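Long-range contacts in H subunit of photosynthetic reaction center complex (Rhodopseudomonas palustris, PDB 6Z5S), which probably caps the cytoplasmic side of the photosynthetic reaction centre, joined to the membrane by a single helix and carrying a soluble PRC-barrel domain: residues D[110-115]-D[228-233]; D[190-195]-D[234-239]; D[150-155]-D[203-208]. All coordinates share one frame; numbering follows the deposited sequence.

Contact 1: residues D[110-115]-D[228-233]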
loop_
_atom_site.group_PDB
_atom_site.type_symbol
_atom_site.label_atom_id
_atom_site.label_comp_id
_atom_site.label_asym_id
_atom_site.label_seq_id
_atom_site.Cartn_x
_atom_site.Cartn_y
_atom_site.Cartn_z
ATOM N N GLY D 110 -30.763 -4.961 13.805
ATOM C CA GLY D 110 -30.840 -4.915 15.245
ATOM C C GLY D 110 -30.297 -6.130 15.953
ATOM O O GLY D 110 -30.542 -6.287 17.154
ATOM N N SER D 111 -29.563 -6.990 15.262
ATOM C CA SER D 111 -29.042 -8.202 15.867
ATOM C C SER D 111 -27.841 -7.899 16.749
ATOM O O SER D 111 -27.128 -6.914 16.550
ATOM C CB SER D 111 -28.644 -9.199 14.788
ATOM O OG SER D 111 -29.657 -9.307 13.815
ATOM N N TYR D 112 -27.625 -8.762 17.733
ATOM C CA TYR D 112 -26.450 -8.688 18.582
ATOM C C TYR D 112 -25.903 -10.090 18.774
ATOM O O TYR D 112 -26.547 -11.083 18.441
ATOM C CB TYR D 112 -26.763 -8.042 19.934
ATOM C CG TYR D 112 -27.890 -8.698 20.687
ATOM C CD1 TYR D 112 -29.201 -8.314 20.479
ATOM C CD2 TYR D 112 -27.643 -9.697 21.609
ATOM C CE1 TYR D 112 -30.229 -8.907 21.160
ATOM C CE2 TYR D 112 -28.667 -10.295 22.296
ATOM C CZ TYR D 112 -29.958 -9.895 22.068
ATOM O OH TYR D 112 -30.990 -10.486 22.750
ATOM N N ALA D 113 -24.690 -10.163 19.296
ATOM C CA ALA D 113 -24.063 -11.434 19.610
ATOM C C ALA D 113 -24.196 -11.716 21.097
ATOM O O ALA D 113 -24.220 -10.802 21.921
ATOM C CB ALA D 113 -22.590 -11.434 19.208
ATOM N N GLN D 114 -24.285 -12.998 21.435
ATOM C CA GLN D 114 -24.354 -13.414 22.831
ATOM C C GLN D 114 -22.958 -13.330 23.444
ATOM O O GLN D 114 -22.301 -14.329 23.736
ATOM C CB GLN D 114 -24.933 -14.815 22.947
ATOM C CG GLN D 114 -25.514 -15.107 24.306
ATOM C CD GLN D 114 -26.724 -14.260 24.600
ATOM O OE1 GLN D 114 -27.618 -14.130 23.771
ATOM N NE2 GLN D 114 -26.754 -13.666 25.782
ATOM N N ARG D 115 -22.505 -12.095 23.628
ATOM C CA ARG D 115 -21.207 -11.855 24.229
ATOM C C ARG D 115 -21.238 -12.192 25.714
ATOM O O ARG D 115 -22.294 -12.410 26.314
ATOM C CB ARG D 115 -20.788 -10.402 24.036
ATOM C CG ARG D 115 -20.712 -9.956 22.600
ATOM C CD ARG D 115 -20.034 -8.611 22.496
ATOM N NE ARG D 115 -18.596 -8.729 22.349
ATOM C CZ ARG D 115 -17.771 -7.696 22.272
ATOM N NH1 ARG D 115 -18.241 -6.462 22.331
ATOM N NH2 ARG D 115 -16.476 -7.904 22.139
ATOM N N SER D 228 -21.463 -4.267 30.610
ATOM C CA SER D 228 -20.882 -5.499 30.109
ATOM C C SER D 228 -20.880 -5.509 28.585
ATOM O O SER D 228 -21.570 -4.730 27.930
ATOM C CB SER D 228 -21.649 -6.703 30.644
ATOM O OG SER D 228 -22.863 -6.872 29.946
ATOM N N LYS D 229 -20.086 -6.418 28.018
ATOM C CA LYS D 229 -20.040 -6.554 26.567
ATOM C C LYS D 229 -21.405 -6.916 26.004
ATOM O O LYS D 229 -21.789 -6.448 24.923
ATOM C CB LYS D 229 -19.005 -7.606 26.180
ATOM C CG LYS D 229 -17.577 -7.109 26.229
ATOM C CD LYS D 229 -16.590 -8.239 26.046
ATOM C CE LYS D 229 -16.297 -8.930 27.356
ATOM N NZ LYS D 229 -15.322 -10.032 27.175
ATOM N N LEU D 230 -22.157 -7.745 26.727
ATOM C CA LEU D 230 -23.479 -8.141 26.265
ATOM C C LEU D 230 -24.409 -6.941 26.191
ATOM O O LEU D 230 -25.130 -6.758 25.205
ATOM C CB LEU D 230 -24.052 -9.209 27.188
ATOM C CG LEU D 230 -25.367 -9.818 26.722
ATOM C CD1 LEU D 230 -25.218 -10.366 25.325
ATOM C CD2 LEU D 230 -25.801 -10.902 27.674
ATOM N N GLU D 231 -24.399 -6.105 27.225
ATOM C CA GLU D 231 -25.220 -4.905 27.196
ATOM C C GLU D 231 -24.746 -3.937 26.126
ATOM O O GLU D 231 -25.562 -3.228 25.534
ATOM C CB GLU D 231 -25.214 -4.236 28.564
ATOM C CG GLU D 231 -25.735 -5.119 29.670
ATOM C CD GLU D 231 -25.013 -4.901 30.982
ATOM O OE1 GLU D 231 -23.941 -4.263 30.974
ATOM O OE2 GLU D 231 -25.513 -5.371 32.023
ATOM N N GLU D 232 -23.441 -3.891 25.868
ATOM C CA GLU D 232 -22.926 -3.057 24.790
ATOM C C GLU D 232 -23.516 -3.470 23.449
ATOM O O GLU D 232 -24.035 -2.627 22.702
ATOM C CB GLU D 232 -21.403 -3.132 24.752
ATOM C CG GLU D 232 -20.710 -2.247 25.760
ATOM C CD GLU D 232 -19.212 -2.221 25.560
ATOM O OE1 GLU D 232 -18.494 -2.892 26.329
ATOM O OE2 GLU D 232 -18.751 -1.533 24.628
ATOM N N ASP D 233 -23.434 -4.761 23.113
ATOM C CA ASP D 233 -24.063 -5.194 21.872
ATOM C C ASP D 233 -25.559 -4.946 21.886
ATOM O O ASP D 233 -26.125 -4.546 20.870
ATOM C CB ASP D 233 -23.785 -6.660 21.555
ATOM C CG ASP D 233 -22.520 -6.851 20.760
ATOM O OD1 ASP D 233 -21.973 -5.851 20.254
ATOM O OD2 ASP D 233 -22.143 -8.009 20.523
#
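The guanidinium of Arg-115 has Lys-229 over one face: Lys-229 CD stands 3.9 Å above the plane, displaced toward the rim near NH2. Asp-233 OD2 approaches the same group obliquely, its carboxylate turned 29° from the guanidinium plane. That oxygen is held by the backbone of a neighbouring protein chain; Arg-115 NE, 4.1 Å from Asp-233 OD2 and beyond salt-bridge range, probably adds a secondary attraction. The bend of the Arg-115 chain at chi3 (89°) lays the guanidinium across the Lys-229 methylenes, at about a right angle to that chain. Outside the two segments, Arg-115 NE and Lys-229 NZ are each paired with an acidic side chain of another protein chain, which probably offsets their mutual proximity.

Tyr-112 CD2 lies 4.5 Å from Leu-230 CD1, a marginal, oblique approach, and the ring makes a cation-pi contact with Arg-80; Tyr-112 CB packs on Asp-233 CB at 3.7 Å. The amide of Gln-114 crosses Leu-230 obliquely, NE2 3.5 Å from Leu-230 CD2, while Leu-230 CD1 sits 3.6 Å from Arg-115 N. No hydrogen bond joins the two segments. Shortening Arg-115 to an alanine would probably leave the acidic group of the neighbouring chain without its mate and uncover the aliphatic part of Lys-229. At the helix start, Ser-228 OG accepts from Glu-231 N (3.2 Å, 170°), and Glu-231 OE1 accepts in return from Ser-228 N. This reciprocal pair is a capping box; a loop with an inverse gamma turn centred on Gln-114 lies against the capped first turn of helix 229-245, at an interface between subunits.

Contact 2: residues D[190-195]-D[234-239]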
loop_
_atom_site.group_PDB
_atom_site.type_symbol
_atom_site.label_atom_id
_atom_site.label_comp_id
_atom_site.label_asym_id
_atom_site.label_seq_id
_atom_site.Cartn_x
_atom_site.Cartn_y
_atom_site.Cartn_z
ATOM N N LEU D 190 -28.281 4.002 28.038
ATOM C CA LEU D 190 -27.076 4.414 27.343
ATOM C C LEU D 190 -27.383 4.737 25.890
ATOM O O LEU D 190 -28.309 4.190 25.289
ATOM C CB LEU D 190 -26.008 3.328 27.424
ATOM C CG LEU D 190 -25.323 3.221 28.783
ATOM C CD1 LEU D 190 -24.308 2.110 28.770
ATOM C CD2 LEU D 190 -24.669 4.534 29.144
ATOM N N LEU D 191 -26.599 5.649 25.332
ATOM C CA LEU D 191 -26.717 6.041 23.931
ATOM C C LEU D 191 -25.323 6.062 23.330
ATOM O O LEU D 191 -24.482 6.874 23.764
ATOM C CB LEU D 191 -27.386 7.405 23.812
ATOM C CG LEU D 191 -27.177 8.176 22.518
ATOM C CD1 LEU D 191 -27.754 7.417 21.352
ATOM C CD2 LEU D 191 -27.809 9.535 22.635
ATOM N N PRO D 192 -25.021 5.195 22.368
ATOM C CA PRO D 192 -23.684 5.199 21.775
ATOM C C PRO D 192 -23.408 6.518 21.077
ATOM O O PRO D 192 -24.260 7.058 20.371
ATOM C CB PRO D 192 -23.730 4.033 20.784
ATOM C CG PRO D 192 -24.862 3.194 21.231
ATOM C CD PRO D 192 -25.864 4.133 21.806
ATOM N N VAL D 193 -22.202 7.042 21.296
ATOM C CA VAL D 193 -21.832 8.325 20.700
ATOM C C VAL D 193 -21.957 8.320 19.181
ATOM O O VAL D 193 -22.506 9.286 18.627
ATOM C CB VAL D 193 -20.425 8.741 21.174
ATOM C CG1 VAL D 193 -19.944 9.948 20.403
ATOM C CG2 VAL D 193 -20.438 9.033 22.657
ATOM N N PRO D 194 -21.490 7.299 18.451
ATOM C CA PRO D 194 -21.635 7.339 16.988
ATOM C C PRO D 194 -23.073 7.404 16.514
ATOM O O PRO D 194 -23.313 7.795 15.368
ATOM C CB PRO D 194 -20.959 6.041 16.536
ATOM C CG PRO D 194 -20.007 5.730 17.609
ATOM C CD PRO D 194 -20.687 6.137 18.869
ATOM N N PHE D 195 -24.034 7.037 17.349
ATOM C CA PHE D 195 -25.438 7.109 16.985
ATOM C C PHE D 195 -26.067 8.438 17.360
ATOM O O PHE D 195 -27.288 8.581 17.267
ATOM C CB PHE D 195 -26.213 5.970 17.643
ATOM C CG PHE D 195 -26.110 4.669 16.916
ATOM C CD1 PHE D 195 -26.787 4.472 15.731
ATOM C CD2 PHE D 195 -25.341 3.641 17.420
ATOM C CE1 PHE D 195 -26.699 3.281 15.065
ATOM C CE2 PHE D 195 -25.251 2.445 16.754
ATOM C CZ PHE D 195 -25.932 2.266 15.575
ATOM N N LYS D 234 -26.222 -5.167 23.019
ATOM C CA LYS D 234 -27.668 -4.982 23.041
ATOM C C LYS D 234 -28.049 -3.532 22.781
ATOM O O LYS D 234 -29.002 -3.259 22.045
ATOM C CB LYS D 234 -28.242 -5.461 24.367
ATOM C CG LYS D 234 -28.531 -6.933 24.369
ATOM C CD LYS D 234 -29.098 -7.386 25.681
ATOM C CE LYS D 234 -29.196 -8.892 25.733
ATOM N NZ LYS D 234 -29.586 -9.357 27.087
ATOM N N ILE D 235 -27.291 -2.587 23.333
ATOM C CA ILE D 235 -27.611 -1.176 23.149
ATOM C C ILE D 235 -27.321 -0.743 21.717
ATOM O O ILE D 235 -28.175 -0.143 21.047
ATOM C CB ILE D 235 -26.844 -0.320 24.169
ATOM C CG1 ILE D 235 -27.383 -0.579 25.571
ATOM C CG2 ILE D 235 -26.961 1.144 23.831
ATOM C CD1 ILE D 235 -26.408 -0.252 26.661
ATOM N N CYS D 236 -26.115 -1.037 21.225
ATOM C CA CYS D 236 -25.810 -0.675 19.846
ATOM C C CYS D 236 -26.748 -1.362 18.865
ATOM O O CYS D 236 -27.065 -0.798 17.817
ATOM C CB CYS D 236 -24.356 -0.995 19.511
ATOM S SG CYS D 236 -23.159 -0.428 20.725
ATOM N N ALA D 237 -27.242 -2.552 19.201
ATOM C CA ALA D 237 -28.158 -3.256 18.319
ATOM C C ALA D 237 -29.549 -2.650 18.365
ATOM O O ALA D 237 -30.223 -2.564 17.335
ATOM C CB ALA D 237 -28.207 -4.730 18.700
ATOM N N TYR D 238 -30.001 -2.235 19.548
ATOM C CA TYR D 238 -31.269 -1.529 19.631
ATOM C C TYR D 238 -31.233 -0.268 18.790
ATOM O O TYR D 238 -32.223 0.086 18.145
ATOM C CB TYR D 238 -31.593 -1.190 21.082
ATOM C CG TYR D 238 -32.939 -0.542 21.252
ATOM C CD1 TYR D 238 -34.072 -1.306 21.451
ATOM C CD2 TYR D 238 -33.077 0.833 21.206
ATOM C CE1 TYR D 238 -35.299 -0.721 21.601
ATOM C CE2 TYR D 238 -34.302 1.423 21.351
ATOM C CZ TYR D 238 -35.409 0.643 21.551
ATOM O OH TYR D 238 -36.638 1.234 21.699
ATOM N N TYR D 239 -30.099 0.422 18.780
ATOM C CA TYR D 239 -30.026 1.627 17.964
ATOM C C TYR D 239 -29.854 1.316 16.484
ATOM O O TYR D 239 -30.365 2.057 15.641
ATOM C CB TYR D 239 -28.903 2.527 18.455
ATOM C CG TYR D 239 -29.283 3.266 19.704
ATOM C CD1 TYR D 239 -30.032 4.424 19.643
ATOM C CD2 TYR D 239 -28.919 2.790 20.947
ATOM C CE1 TYR D 239 -30.388 5.095 20.787
ATOM C CE2 TYR D 239 -29.266 3.453 22.089
ATOM C CZ TYR D 239 -30.001 4.602 22.006
ATOM O OH TYR D 239 -30.345 5.255 23.158
#
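Tyr-239 projects from the helix so that one side of its phenol lies over Leu-191, Pro-192 and Phe-195, with Leu-190 O at the ring edge. Pro-192 CD is 3.4 Å from Tyr-239 CD2, and Leu-191 CD1 lies 3.6 Å from Tyr-239 CE1. At the base of the side chain, Tyr-239 CB is the bump that seats on Phe-195: it stands 3.8 Å from the ring centroid and 7° off the normal, a CH-pi contact over the face. The two rings themselves are nearly parallel but slid apart, with little overlap.

One turn earlier, Ile-235 fits against the strand by two branches. CG2 faces Pro-192, whereas Ile-235 CD1 reaches Leu-190 CB at 3.7 Å; with CG1 anti to the carbonyl carbon, CG2 and the longer branch can serve these separate neighbours. Cys-236 SG rests 4.0 Å from Pro-192 CG, and Tyr-177 of strand 174-182 touches both residues. The short strand and helix axes pass 8.3 Å apart at a crossing angle of -68°, packing the helix against the edge strand of the antiparallel sheet.

The chemistry is apolar but for one bond, Tyr-239 OH donating to Leu-190 O at 3.1 Å, tilted 27° from the carbonyl plane, which satisfies a buried hydroxyl hydrogen and probably fixes the phenol's position.

Contact 3: residues D[150-155]-D[203-208]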
loop_
_atom_site.group_PDB
_atom_site.type_symbol
_atom_site.label_atom_id
_atom_site.label_comp_id
_atom_site.label_asym_id
_atom_site.label_seq_id
_atom_site.Cartn_x
_atom_site.Cartn_y
_atom_site.Cartn_z
ATOM N N MET D 150 -27.818 18.881 27.956
ATOM C CA MET D 150 -28.594 18.936 26.726
ATOM C C MET D 150 -29.656 17.843 26.742
ATOM O O MET D 150 -29.331 16.675 26.992
ATOM C CB MET D 150 -27.702 18.755 25.502
ATOM C CG MET D 150 -26.598 19.772 25.339
ATOM S SD MET D 150 -25.813 19.548 23.733
ATOM C CE MET D 150 -24.407 20.646 23.853
ATOM N N PRO D 151 -30.924 18.173 26.510
ATOM C CA PRO D 151 -31.946 17.124 26.403
ATOM C C PRO D 151 -31.902 16.470 25.029
ATOM O O PRO D 151 -31.922 17.145 23.999
ATOM C CB PRO D 151 -33.261 17.878 26.631
ATOM C CG PRO D 151 -32.957 19.290 26.347
ATOM C CD PRO D 151 -31.501 19.524 26.560
ATOM N N VAL D 152 -31.842 15.152 25.026
ATOM C CA VAL D 152 -31.742 14.385 23.792
ATOM C C VAL D 152 -33.123 14.243 23.172
ATOM O O VAL D 152 -34.118 13.989 23.868
ATOM C CB VAL D 152 -31.104 13.013 24.064
ATOM C CG1 VAL D 152 -31.928 12.247 25.064
ATOM C CG2 VAL D 152 -30.961 12.223 22.776
ATOM N N VAL D 153 -33.171 14.382 21.852
ATOM C CA VAL D 153 -34.404 14.403 21.083
ATOM C C VAL D 153 -34.392 13.241 20.097
ATOM O O VAL D 153 -33.339 12.845 19.586
ATOM C CB VAL D 153 -34.568 15.759 20.359
ATOM C CG1 VAL D 153 -33.559 15.898 19.236
ATOM C CG2 VAL D 153 -35.969 15.928 19.835
ATOM N N GLY D 154 -35.575 12.689 19.838
ATOM C CA GLY D 154 -35.708 11.548 18.951
ATOM C C GLY D 154 -35.450 11.870 17.495
ATOM O O GLY D 154 -34.792 12.863 17.180
ATOM N N CYS D 155 -35.943 11.023 16.592
ATOM C CA CYS D 155 -35.850 11.296 15.165
ATOM C C CYS D 155 -37.063 12.039 14.641
ATOM O O CYS D 155 -36.947 12.816 13.688
ATOM C CB CYS D 155 -35.680 9.997 14.379
ATOM S SG CYS D 155 -35.574 10.222 12.592
ATOM N N GLY D 203 -30.203 23.457 20.176
ATOM C CA GLY D 203 -29.896 23.541 21.590
ATOM C C GLY D 203 -29.526 22.214 22.216
ATOM O O GLY D 203 -29.132 22.160 23.382
ATOM N N LYS D 204 -29.636 21.134 21.447
ATOM C CA LYS D 204 -29.752 19.802 22.021
ATOM C C LYS D 204 -28.909 18.826 21.212
ATOM O O LYS D 204 -28.201 19.208 20.276
ATOM C CB LYS D 204 -31.229 19.393 22.071
ATOM C CG LYS D 204 -32.059 20.246 23.014
ATOM C CD LYS D 204 -33.516 19.827 23.050
ATOM C CE LYS D 204 -34.271 20.257 21.813
ATOM N NZ LYS D 204 -34.381 21.736 21.718
ATOM N N VAL D 205 -28.981 17.553 21.590
ATOM C CA VAL D 205 -28.340 16.464 20.866
ATOM C C VAL D 205 -29.430 15.610 20.239
ATOM O O VAL D 205 -30.447 15.311 20.877
ATOM C CB VAL D 205 -27.419 15.634 21.781
ATOM C CG1 VAL D 205 -28.200 15.038 22.934
ATOM C CG2 VAL D 205 -26.737 14.539 20.989
ATOM N N SER D 206 -29.228 15.236 18.982
ATOM C CA SER D 206 -30.263 14.609 18.178
ATOM C C SER D 206 -29.836 13.218 17.744
ATOM O O SER D 206 -28.701 13.013 17.303
ATOM C CB SER D 206 -30.578 15.454 16.949
ATOM O OG SER D 206 -29.483 15.446 16.051
ATOM N N VAL D 207 -30.761 12.272 17.859
ATOM C CA VAL D 207 -30.563 10.901 17.416
ATOM C C VAL D 207 -31.642 10.590 16.394
ATOM O O VAL D 207 -32.835 10.625 16.716
ATOM C CB VAL D 207 -30.615 9.912 18.585
ATOM C CG1 VAL D 207 -30.732 8.494 18.068
ATOM C CG2 VAL D 207 -29.386 10.066 19.440
ATOM N N ASP D 208 -31.228 10.282 15.172
ATOM C CA ASP D 208 -32.159 10.034 14.086
ATOM C C ASP D 208 -32.448 8.559 13.865
ATOM O O ASP D 208 -33.217 8.225 12.961
ATOM C CB ASP D 208 -31.627 10.646 12.796
ATOM C CG ASP D 208 -30.182 10.303 12.560
ATOM O OD1 ASP D 208 -29.343 10.703 13.390
ATOM O OD2 ASP D 208 -29.885 9.627 11.553
#
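Met-150 starts the pairing by laying its extended side chain along the backbone of the partner, CG being 4.0 Å from Gly-203 O and SD about as far from Lys-204 C. Next, Pro-151 sets its ring across the aliphatic part of Lys-204 at about a right angle, with Pro-151 CG 3.4 Å from Lys-204 CD; beyond that point the bends of the lysine at chi3 and chi4 carry NZ off from the first segment.

Val-152 packs its CB 3.7 Å from Val-205 CG1, and its CG2 approaches Val-207 CG2 more loosely. The two segments form a short, weakly bonded parallel pair within the PRC-barrel family region, its register resting on Val-153 with Ser-206. Val-152 touches Leu-191 and Val-205 touches Val-163, which places these side chains against strands 188-192 and 161-169 of the antiparallel sheet.

Val-153 lies between two backbone bonds, as one residue of a parallel pair does: its N donates to Val-205 O at 3.0 Å (157°), and its O accepts from Val-207 N at 3.2 Å (167°). On the face opposite Val-152, Val-153 CG1 reaches Ser-206 CB at 3.8 Å, having been placed between the backbone N and the carbonyl carbon (chi1 70°). Cys-155 has SG anti to its own N and beside Asp-208, 4.0 Å from Asp-208 CB, while Pro-248 and Arg-250 touch it from the C-terminal tail.

How the contacts relate
From the N terminus, the chain first lays down 110-115, then 150-155, then 190-195 at the end of strand 188-192. Residues 203-208 return to 150-155 and close contact 3, which is nested within the longer loop closed when 228-233 reaches 110-115. Last, 234-239 returns to 190-195, so contact 2 crosses both of the others. Contacts 1 and 2 share helix 229-245 and touch where Ala-237 CB meets the backbone of Gly-110 and Ser-111. Contacts 2 and 3 meet through Leu-191 and Val-207, whereas contacts 1 and 3 stay about 13 Å apart at their nearest atoms. The helix thus ties the 110-115 loop to the antiparallel sheet, and Leu-191 links that sheet to the parallel pair.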